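UPF0336 protein Rv0637 (Mycobacterium tuberculosis, PDB 5ZY8) is the HadC subunit, a hotdog-fold protein that probably takes part in (3R)-hydroxyacyl-[acyl-carrier-protein] dehydration. Local coordinates at residues C[18-23]-C[101-106]; C[89-94]-C[136-141]; C[105-110]-C[121-126]. One frame throughout, in Å; residues are numbered along the deposited sequence.

Contact 1: C[18-23]-C[101-106]; sequences FIVGRE and DKLWAR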
# COMPACT_ATOMS: atom_id res chain seq x y z
N PHE C 18 2.70 -15.68 0.43
CA PHE C 18 2.10 -14.36 0.30
C PHE C 18 0.68 -14.44 0.84
O PHE C 18 -0.11 -15.27 0.38
CB PHE C 18 2.13 -13.91 -1.16
CG PHE C 18 1.44 -12.60 -1.44
CD1 PHE C 18 0.06 -12.54 -1.63
CD2 PHE C 18 2.18 -11.43 -1.56
CE1 PHE C 18 -0.56 -11.33 -1.90
CE2 PHE C 18 1.56 -10.21 -1.84
CZ PHE C 18 0.19 -10.16 -2.01
N ILE C 19 0.35 -13.58 1.81
CA ILE C 19 -1.01 -13.51 2.34
C ILE C 19 -1.75 -12.40 1.61
O ILE C 19 -1.29 -11.25 1.59
CB ILE C 19 -1.03 -13.26 3.85
CG1 ILE C 19 -0.33 -14.38 4.62
CG2 ILE C 19 -2.48 -13.15 4.32
CD1 ILE C 19 -1.12 -15.64 4.69
N VAL C 20 -2.89 -12.73 1.03
CA VAL C 20 -3.72 -11.72 0.38
C VAL C 20 -4.43 -10.96 1.48
O VAL C 20 -5.38 -11.47 2.10
CB VAL C 20 -4.70 -12.36 -0.61
CG1 VAL C 20 -5.52 -11.28 -1.28
CG2 VAL C 20 -3.95 -13.18 -1.64
N GLY C 21 -3.99 -9.71 1.73
CA GLY C 21 -4.40 -8.97 2.90
C GLY C 21 -5.66 -8.17 2.67
O GLY C 21 -5.79 -7.48 1.66
N ARG C 22 -6.58 -8.24 3.64
CA ARG C 22 -7.90 -7.61 3.52
C ARG C 22 -7.79 -6.11 3.26
O ARG C 22 -8.19 -5.62 2.20
CB ARG C 22 -8.73 -7.87 4.78
CG ARG C 22 -10.13 -7.25 4.79
CD ARG C 22 -10.82 -7.55 6.12
NE ARG C 22 -12.17 -6.98 6.24
CZ ARG C 22 -12.52 -6.04 7.12
NH1 ARG C 22 -11.62 -5.54 7.95
NH2 ARG C 22 -13.77 -5.59 7.17
N GLU C 23 -7.22 -5.36 4.22
CA GLU C 23 -7.19 -3.90 4.07
C GLU C 23 -6.40 -3.49 2.84
O GLU C 23 -6.76 -2.52 2.16
CB GLU C 23 -6.57 -3.21 5.30
CG GLU C 23 -7.02 -3.65 6.70
CD GLU C 23 -8.53 -3.61 6.91
OE1 GLU C 23 -9.03 -4.45 7.69
OE2 GLU C 23 -9.20 -2.72 6.33
N ASP C 101 -6.30 -15.50 1.69
CA ASP C 101 -5.68 -16.62 1.00
C ASP C 101 -4.16 -16.60 1.15
O ASP C 101 -3.53 -15.55 1.05
CB ASP C 101 -6.03 -16.63 -0.49
CG ASP C 101 -7.46 -17.06 -0.75
OD1 ASP C 101 -7.90 -17.01 -1.93
OD2 ASP C 101 -8.13 -17.46 0.22
N LYS C 102 -3.59 -17.78 1.37
CA LYS C 102 -2.15 -17.98 1.41
C LYS C 102 -1.70 -18.55 0.07
O LYS C 102 -2.19 -19.60 -0.36
CB LYS C 102 -1.78 -18.91 2.57
CG LYS C 102 -0.31 -18.97 2.93
CD LYS C 102 -0.06 -20.13 3.88
CE LYS C 102 1.25 -19.96 4.62
NZ LYS C 102 1.46 -20.99 5.67
N LEU C 103 -0.77 -17.87 -0.60
CA LEU C 103 -0.39 -18.21 -1.96
C LEU C 103 1.10 -18.50 -2.04
O LEU C 103 1.91 -17.80 -1.42
CB LEU C 103 -0.74 -17.06 -2.91
CG LEU C 103 -2.21 -16.66 -3.01
CD1 LEU C 103 -2.41 -15.64 -4.11
CD2 LEU C 103 -3.06 -17.89 -3.24
N TRP C 104 1.45 -19.51 -2.83
CA TRP C 104 2.84 -19.83 -3.13
C TRP C 104 3.09 -19.57 -4.61
O TRP C 104 2.33 -20.02 -5.47
CB TRP C 104 3.18 -21.29 -2.80
CG TRP C 104 3.04 -21.62 -1.35
CD1 TRP C 104 1.92 -22.09 -0.71
CD2 TRP C 104 4.06 -21.51 -0.34
NE1 TRP C 104 2.18 -22.27 0.63
CE2 TRP C 104 3.48 -21.93 0.88
CE3 TRP C 104 5.39 -21.10 -0.36
CZ2 TRP C 104 4.20 -21.94 2.08
CZ3 TRP C 104 6.11 -21.13 0.83
CH2 TRP C 104 5.51 -21.54 2.03
N ALA C 105 4.17 -18.85 -4.89
CA ALA C 105 4.46 -18.37 -6.23
C ALA C 105 5.60 -19.17 -6.83
O ALA C 105 6.52 -19.62 -6.14
CB ALA C 105 4.79 -16.88 -6.21
N ARG C 106 5.51 -19.35 -8.14
CA ARG C 106 6.49 -20.10 -8.91
C ARG C 106 6.52 -19.49 -10.30
O ARG C 106 5.50 -19.47 -10.99
CB ARG C 106 6.13 -21.59 -8.96
CG ARG C 106 7.16 -22.46 -9.65
CD ARG C 106 6.58 -23.83 -9.97
NE ARG C 106 6.43 -24.06 -11.41
CZ ARG C 106 5.70 -25.05 -11.93
NH1 ARG C 106 5.62 -25.20 -13.25
NH2 ARG C 106 5.05 -25.88 -11.13

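Contact 2: C[89-94]-C[136-141]; sequences QRFVFH and MEAYTT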
# COMPACT_ATOMS: atom_id res chain seq x y z
N GLN C 89 -0.07 -8.48 -20.62
CA GLN C 89 -0.39 -9.05 -19.32
C GLN C 89 -1.64 -9.91 -19.42
O GLN C 89 -2.64 -9.50 -20.03
CB GLN C 89 -0.58 -7.95 -18.26
CG GLN C 89 -0.89 -8.51 -16.89
CD GLN C 89 0.30 -9.27 -16.31
OE1 GLN C 89 0.15 -10.38 -15.78
NE2 GLN C 89 1.48 -8.67 -16.39
N ARG C 90 -1.57 -11.11 -18.82
CA ARG C 90 -2.62 -12.12 -18.90
C ARG C 90 -2.83 -12.77 -17.54
O ARG C 90 -1.86 -13.22 -16.92
CB ARG C 90 -2.26 -13.22 -19.91
CG ARG C 90 -3.44 -14.09 -20.28
CD ARG C 90 -3.10 -15.15 -21.32
NE ARG C 90 -4.13 -16.19 -21.30
CZ ARG C 90 -3.92 -17.49 -21.51
NH1 ARG C 90 -2.69 -17.94 -21.75
NH2 ARG C 90 -4.93 -18.34 -21.45
N PHE C 91 -4.09 -12.92 -17.13
CA PHE C 91 -4.44 -13.59 -15.88
C PHE C 91 -5.42 -14.72 -16.17
O PHE C 91 -6.35 -14.56 -16.97
CB PHE C 91 -5.09 -12.64 -14.86
CG PHE C 91 -4.19 -11.54 -14.37
CD1 PHE C 91 -3.33 -11.75 -13.31
CD2 PHE C 91 -4.25 -10.27 -14.94
CE1 PHE C 91 -2.51 -10.73 -12.86
CE2 PHE C 91 -3.44 -9.25 -14.48
CZ PHE C 91 -2.57 -9.48 -13.44
N VAL C 92 -5.19 -15.87 -15.54
CA VAL C 92 -6.09 -17.01 -15.63
C VAL C 92 -6.50 -17.43 -14.23
O VAL C 92 -5.67 -17.94 -13.46
CB VAL C 92 -5.47 -18.20 -16.38
CG1 VAL C 92 -6.49 -19.33 -16.48
CG2 VAL C 92 -5.02 -17.75 -17.76
N PHE C 93 -7.78 -17.27 -13.91
CA PHE C 93 -8.28 -17.53 -12.57
C PHE C 93 -8.91 -18.91 -12.58
O PHE C 93 -10.01 -19.11 -13.10
CB PHE C 93 -9.28 -16.45 -12.15
CG PHE C 93 -8.72 -15.07 -12.26
CD1 PHE C 93 -7.97 -14.53 -11.23
CD2 PHE C 93 -8.93 -14.31 -13.40
CE1 PHE C 93 -7.44 -13.25 -11.33
CE2 PHE C 93 -8.40 -13.03 -13.51
CZ PHE C 93 -7.65 -12.50 -12.47
N HIS C 94 -8.18 -19.87 -12.00
CA HIS C 94 -8.72 -21.22 -11.82
C HIS C 94 -9.55 -21.32 -10.55
O HIS C 94 -10.46 -22.15 -10.48
CB HIS C 94 -7.57 -22.23 -11.80
CG HIS C 94 -6.73 -22.21 -13.04
ND1 HIS C 94 -7.15 -22.75 -14.24
CD2 HIS C 94 -5.51 -21.67 -13.28
CE1 HIS C 94 -6.22 -22.57 -15.15
NE2 HIS C 94 -5.21 -21.91 -14.60
N MET C 136 -4.18 -19.66 -9.74
CA MET C 136 -4.01 -18.63 -10.76
C MET C 136 -2.70 -18.82 -11.51
O MET C 136 -1.70 -19.26 -10.94
CB MET C 136 -3.97 -17.24 -10.11
CG MET C 136 -3.52 -16.12 -11.03
SD MET C 136 -3.59 -14.53 -10.21
CE MET C 136 -5.14 -14.67 -9.32
N GLU C 137 -2.72 -18.44 -12.79
CA GLU C 137 -1.51 -18.27 -13.59
C GLU C 137 -1.50 -16.86 -14.16
O GLU C 137 -2.55 -16.33 -14.55
CB GLU C 137 -1.40 -19.27 -14.72
CG GLU C 137 -1.94 -20.65 -14.41
CD GLU C 137 -2.10 -21.47 -15.67
OE1 GLU C 137 -1.19 -21.44 -16.52
OE2 GLU C 137 -3.15 -22.14 -15.82
N ALA C 138 -0.31 -16.27 -14.24
CA ALA C 138 -0.14 -14.91 -14.76
C ALA C 138 1.02 -14.92 -15.74
O ALA C 138 2.13 -15.32 -15.39
CB ALA C 138 0.11 -13.91 -13.62
N TYR C 139 0.76 -14.47 -16.96
CA TYR C 139 1.79 -14.39 -17.99
C TYR C 139 2.14 -12.93 -18.23
O TYR C 139 1.26 -12.12 -18.55
CB TYR C 139 1.33 -15.04 -19.29
CG TYR C 139 1.04 -16.52 -19.19
CD1 TYR C 139 -0.12 -16.99 -18.59
CD2 TYR C 139 1.93 -17.45 -19.71
CE1 TYR C 139 -0.39 -18.35 -18.51
CE2 TYR C 139 1.67 -18.81 -19.64
CZ TYR C 139 0.52 -19.25 -19.04
OH TYR C 139 0.27 -20.61 -18.96
N THR C 140 3.41 -12.60 -18.08
CA THR C 140 3.91 -11.27 -18.36
C THR C 140 4.92 -11.34 -19.50
O THR C 140 5.78 -12.22 -19.51
CB THR C 140 4.55 -10.67 -17.10
OG1 THR C 140 3.57 -10.62 -16.05
CG2 THR C 140 5.07 -9.26 -17.37
N THR C 141 4.79 -10.43 -20.45
CA THR C 141 5.71 -10.34 -21.58
C THR C 141 6.54 -9.08 -21.40
O THR C 141 6.00 -7.97 -21.43
CB THR C 141 4.97 -10.32 -22.91
OG1 THR C 141 3.99 -11.36 -22.93
CG2 THR C 141 5.94 -10.53 -24.05

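Contact 3: C[105-110]-C[121-126]; sequences ARMDIH and VVTRNL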
# COMPACT_ATOMS: atom_id res chain seq x y z
N ALA C 105 4.17 -18.85 -4.89
CA ALA C 105 4.46 -18.37 -6.23
C ALA C 105 5.60 -19.17 -6.83
O ALA C 105 6.52 -19.62 -6.14
CB ALA C 105 4.79 -16.88 -6.21
N ARG C 106 5.51 -19.35 -8.14
CA ARG C 106 6.49 -20.10 -8.91
C ARG C 106 6.52 -19.49 -10.30
O ARG C 106 5.50 -19.47 -10.99
CB ARG C 106 6.13 -21.59 -8.96
CG ARG C 106 7.16 -22.46 -9.65
CD ARG C 106 6.58 -23.83 -9.97
NE ARG C 106 6.43 -24.06 -11.41
CZ ARG C 106 5.70 -25.05 -11.93
NH1 ARG C 106 5.62 -25.20 -13.25
NH2 ARG C 106 5.05 -25.88 -11.13
N MET C 107 7.66 -18.94 -10.68
CA MET C 107 7.82 -18.32 -11.99
C MET C 107 8.58 -19.26 -12.91
O MET C 107 9.68 -19.71 -12.57
CB MET C 107 8.56 -17.00 -11.86
CG MET C 107 8.39 -16.06 -13.02
SD MET C 107 9.71 -14.86 -12.92
CE MET C 107 11.10 -15.92 -13.33
N ASP C 108 8.01 -19.55 -14.08
CA ASP C 108 8.74 -20.24 -15.13
C ASP C 108 9.08 -19.28 -16.26
O ASP C 108 8.33 -18.35 -16.57
CB ASP C 108 7.92 -21.41 -15.73
CG ASP C 108 7.41 -22.38 -14.67
OD1 ASP C 108 7.81 -22.25 -13.50
OD2 ASP C 108 6.63 -23.31 -15.03
N ILE C 109 10.20 -19.54 -16.92
CA ILE C 109 10.53 -18.83 -18.15
C ILE C 109 9.80 -19.52 -19.30
O ILE C 109 10.15 -20.64 -19.70
CB ILE C 109 12.03 -18.78 -18.40
CG1 ILE C 109 12.71 -18.06 -17.23
CG2 ILE C 109 12.31 -18.12 -19.75
CD1 ILE C 109 12.76 -16.56 -17.37
N HIS C 110 8.76 -18.87 -19.80
CA HIS C 110 7.88 -19.47 -20.79
C HIS C 110 8.50 -19.39 -22.18
O HIS C 110 8.39 -20.34 -22.96
CB HIS C 110 6.52 -18.78 -20.75
CG HIS C 110 5.43 -19.53 -21.46
ND1 HIS C 110 5.03 -19.22 -22.74
CD2 HIS C 110 4.66 -20.57 -21.06
CE1 HIS C 110 4.05 -20.04 -23.10
NE2 HIS C 110 3.81 -20.86 -22.09
N VAL C 121 11.18 -11.74 -23.29
CA VAL C 121 11.02 -12.81 -22.31
C VAL C 121 9.57 -12.84 -21.84
O VAL C 121 9.00 -11.80 -21.50
CB VAL C 121 11.98 -12.65 -21.12
CG1 VAL C 121 12.09 -13.95 -20.36
CG2 VAL C 121 13.34 -12.21 -21.62
N VAL C 122 8.99 -14.04 -21.82
CA VAL C 122 7.64 -14.26 -21.32
C VAL C 122 7.78 -15.03 -20.02
O VAL C 122 8.19 -16.20 -20.03
CB VAL C 122 6.76 -15.01 -22.32
CG1 VAL C 122 5.41 -15.32 -21.70
CG2 VAL C 122 6.59 -14.19 -23.58
N THR C 123 7.45 -14.39 -18.91
CA THR C 123 7.39 -15.06 -17.63
C THR C 123 5.99 -15.59 -17.38
O THR C 123 5.00 -14.95 -17.75
CB THR C 123 7.83 -14.12 -16.50
OG1 THR C 123 6.80 -13.15 -16.25
CG2 THR C 123 9.11 -13.41 -16.89
N ARG C 124 5.90 -16.76 -16.75
CA ARG C 124 4.64 -17.36 -16.31
C ARG C 124 4.72 -17.49 -14.80
O ARG C 124 5.54 -18.25 -14.27
CB ARG C 124 4.41 -18.72 -16.98
CG ARG C 124 3.33 -19.61 -16.33
CD ARG C 124 3.23 -20.96 -17.06
NE ARG C 124 3.24 -22.13 -16.17
CZ ARG C 124 2.25 -23.02 -16.08
NH1 ARG C 124 2.35 -24.05 -15.26
NH2 ARG C 124 1.15 -22.87 -16.81
N ASN C 125 3.88 -16.74 -14.10
CA ASN C 125 3.83 -16.81 -12.65
C ASN C 125 2.67 -17.73 -12.25
O ASN C 125 1.50 -17.43 -12.52
CB ASN C 125 3.70 -15.41 -12.05
CG ASN C 125 4.96 -14.59 -12.27
OD1 ASN C 125 5.17 -14.04 -13.36
ND2 ASN C 125 5.83 -14.54 -11.26
N LEU C 126 3.03 -18.85 -11.64
CA LEU C 126 2.10 -19.83 -11.11
C LEU C 126 1.79 -19.55 -9.65
O LEU C 126 2.71 -19.32 -8.85
CB LEU C 126 2.72 -21.22 -11.24
CG LEU C 126 1.78 -22.40 -11.34
CD1 LEU C 126 1.30 -22.53 -12.78
CD2 LEU C 126 2.45 -23.67 -10.85

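Contact 1: C[18-23]-C[101-106]
Phe18, paired across the sheet with Leu103, turns one edge of its ring to CG2 of Val20, which lies in the ring plane, while residues outside the two segments (Phe59, Leu63 and Tyr66) also pack on this aromatic group. The same methyl reaches the other strand: Val20 CG2 stands 3.8 Å from Leu103 CD1, with the two side chains set at a slant. Val20 CG1 is anti to the backbone N (chi1 -179°), which leaves CG2 beside that N and next to Leu103. As a directly bridged pair, Phe18 and Leu103 put their side chains on the same, buried face.

The opposite face carries Ile19 and Lys102, a non-hydrogen-bonded pair. Here Ile19 CD1 rests on the base of the lysine, 3.9 Å from Lys102 CG, and the extended remainder of the lysine leads away from Ile19 and makes a cation-pi contact with Tyr17.

Three backbone bonds establish the register. Phe18 N to Leu103 O and Leu103 N to Phe18 O each measure 2.9 Å, the signature of an antiparallel hydrogen-bonded pair. A third, from Val20 N to Asp101 O at 2.9 Å, is nearly straight (173°) and extends the pairing into the loop residues. The carboxylate of Asp101 is held by Leu98 N.

Beyond this pairing, Gly21 occupies the N-cap position of helix 22-31, and Glu23 accepts a bond from Ile19 N of the second copy of this protein. Strand 11-19 is outermost within this chain, its buried face against helix 61-74, and here the chain leaves the antiparallel sheet of the hotdog fold for helix 22-31.

Contact 2: C[89-94]-C[136-141]
Gln89 reaches Thr140 through its first two torsions: CG sits anti to the backbone N (chi1 -179°), and the bend at chi2 (67°) turns the amide to Thr140 on the neighbouring strand. NE2 of Gln89 thereby donates to Thr140 OG1 at 2.9 Å, with the acceptor tilted somewhat out of the amide plane; both residues are buried, so the bond satisfies polar groups inside the fold. Met136 bends at its last torsion (chi3 -41°), which brings its methyl to Phe93 and leaves its sulfur beside both rings. Met136 SD lies 5.1 Å from the Phe93 ring centroid and 5.5 Å from that of Phe91, both Met-aromatic contacts of oblique approach. Ala138 CB adds a contact to Phe91 CD1 at 4.1 Å.

On the other face, Arg90 and Tyr139 run alongside each other. Arg90 NH1 lies over one face of the tyrosine ring, 4.0 Å from CE1 of Tyr139, with the guanidinium and ring planes not far from parallel. The NE of Arg90 is engaged by an acidic side chain of the chain of another protein. Glu137 OE1 takes the hydroxyl bond of Tyr139 and a salt bridge from Arg124; the modelled approach of OE2 to the His94 ring is too short to be trusted in detail.

Reciprocal backbone bonds at Arg90-Tyr139 and at Val92-Glu137, one of them Val92 N to Glu137 O at 2.9 Å, establish the antiparallel register. Residues 89-91 pair in turn with a strand of that other protein, so the sheet runs on across the interface, as in hotdog dimers.

Contact 3: C[105-110]-C[121-126]
Met107 and Asn125 form the close-packed side of this strand pair, lying side by side on the buried face with Met107 CG 3.5 Å from Asn125 ND2. Met107 CG is anti to the backbone N (chi1 -161°), which lays it along the asparagine. The sulfur, Met107 SD, meets Thr123 CB. Farther along, Ile109 CD1 touches Val121 CG1 at 4.0 Å, extending this mixed face with an apolar contact.

The reverse face is more open to solvent and mostly charged. Arg106 grips Asp108 side-on with two nitrogens, NE to OD1 at 3.1 Å and NH1 to OD2 at 2.8 Å between Arg106 and Asp108; each oxygen uses its syn lone pair, and both partners lie close to the guanidinium plane, so the group is fixed in rotation. Arg124 approaches the same carboxylate more loosely, its NE 3.8 Å from Asp108 OD2, a long salt bridge met near the edge of its guanidinium. The stronger partner of Arg124 is Glu137. Leu126 lies alongside: CD2 sits over one face of the Arg106 guanidinium and CD1 over one face of that of Arg124, each offset toward the rim. At the exposed end, His110 CB packs on Val122 CG1 at 3.8 Å.

Paired backbone bonds at Arg106-Leu126 and Asp108-Arg124, with strand axes at 158°, show antiparallel pairing; as strands 102-113 and 120-129 are consecutive, they form a beta hairpin. Its flanks are strand 11-19, which bonds to Ala105 and Met107, and strand 134-143, which bonds to Asn125 and Thr123; helix 61-74 lies against the buried face through Val67, Gln68 and Phe71.

Overall arrangement
From the N terminus, strand 11-19 ends within 18-23, and the chain makes its helices, including 61-74, before contact 1 brings 101-106 back to it. Strand 85-93 lies within that span but finds its partner at 136-141, so contacts 1 and 2 cross. Contact 3, between 105-110 and 121-126, is a local hairpin enclosed in the longer span of contact 2. It shares Ala105 and Arg106 with contact 1, making strand 102-113 common to both. Contacts 2 and 3, centres 9 Å apart, are joined by a probable hydrogen bond between Asn125 N and Ala138 O, which makes 120-129 and 134-143 neighbours. The resulting order is 11-19, 102-113, 120-129, 134-143, 85-93.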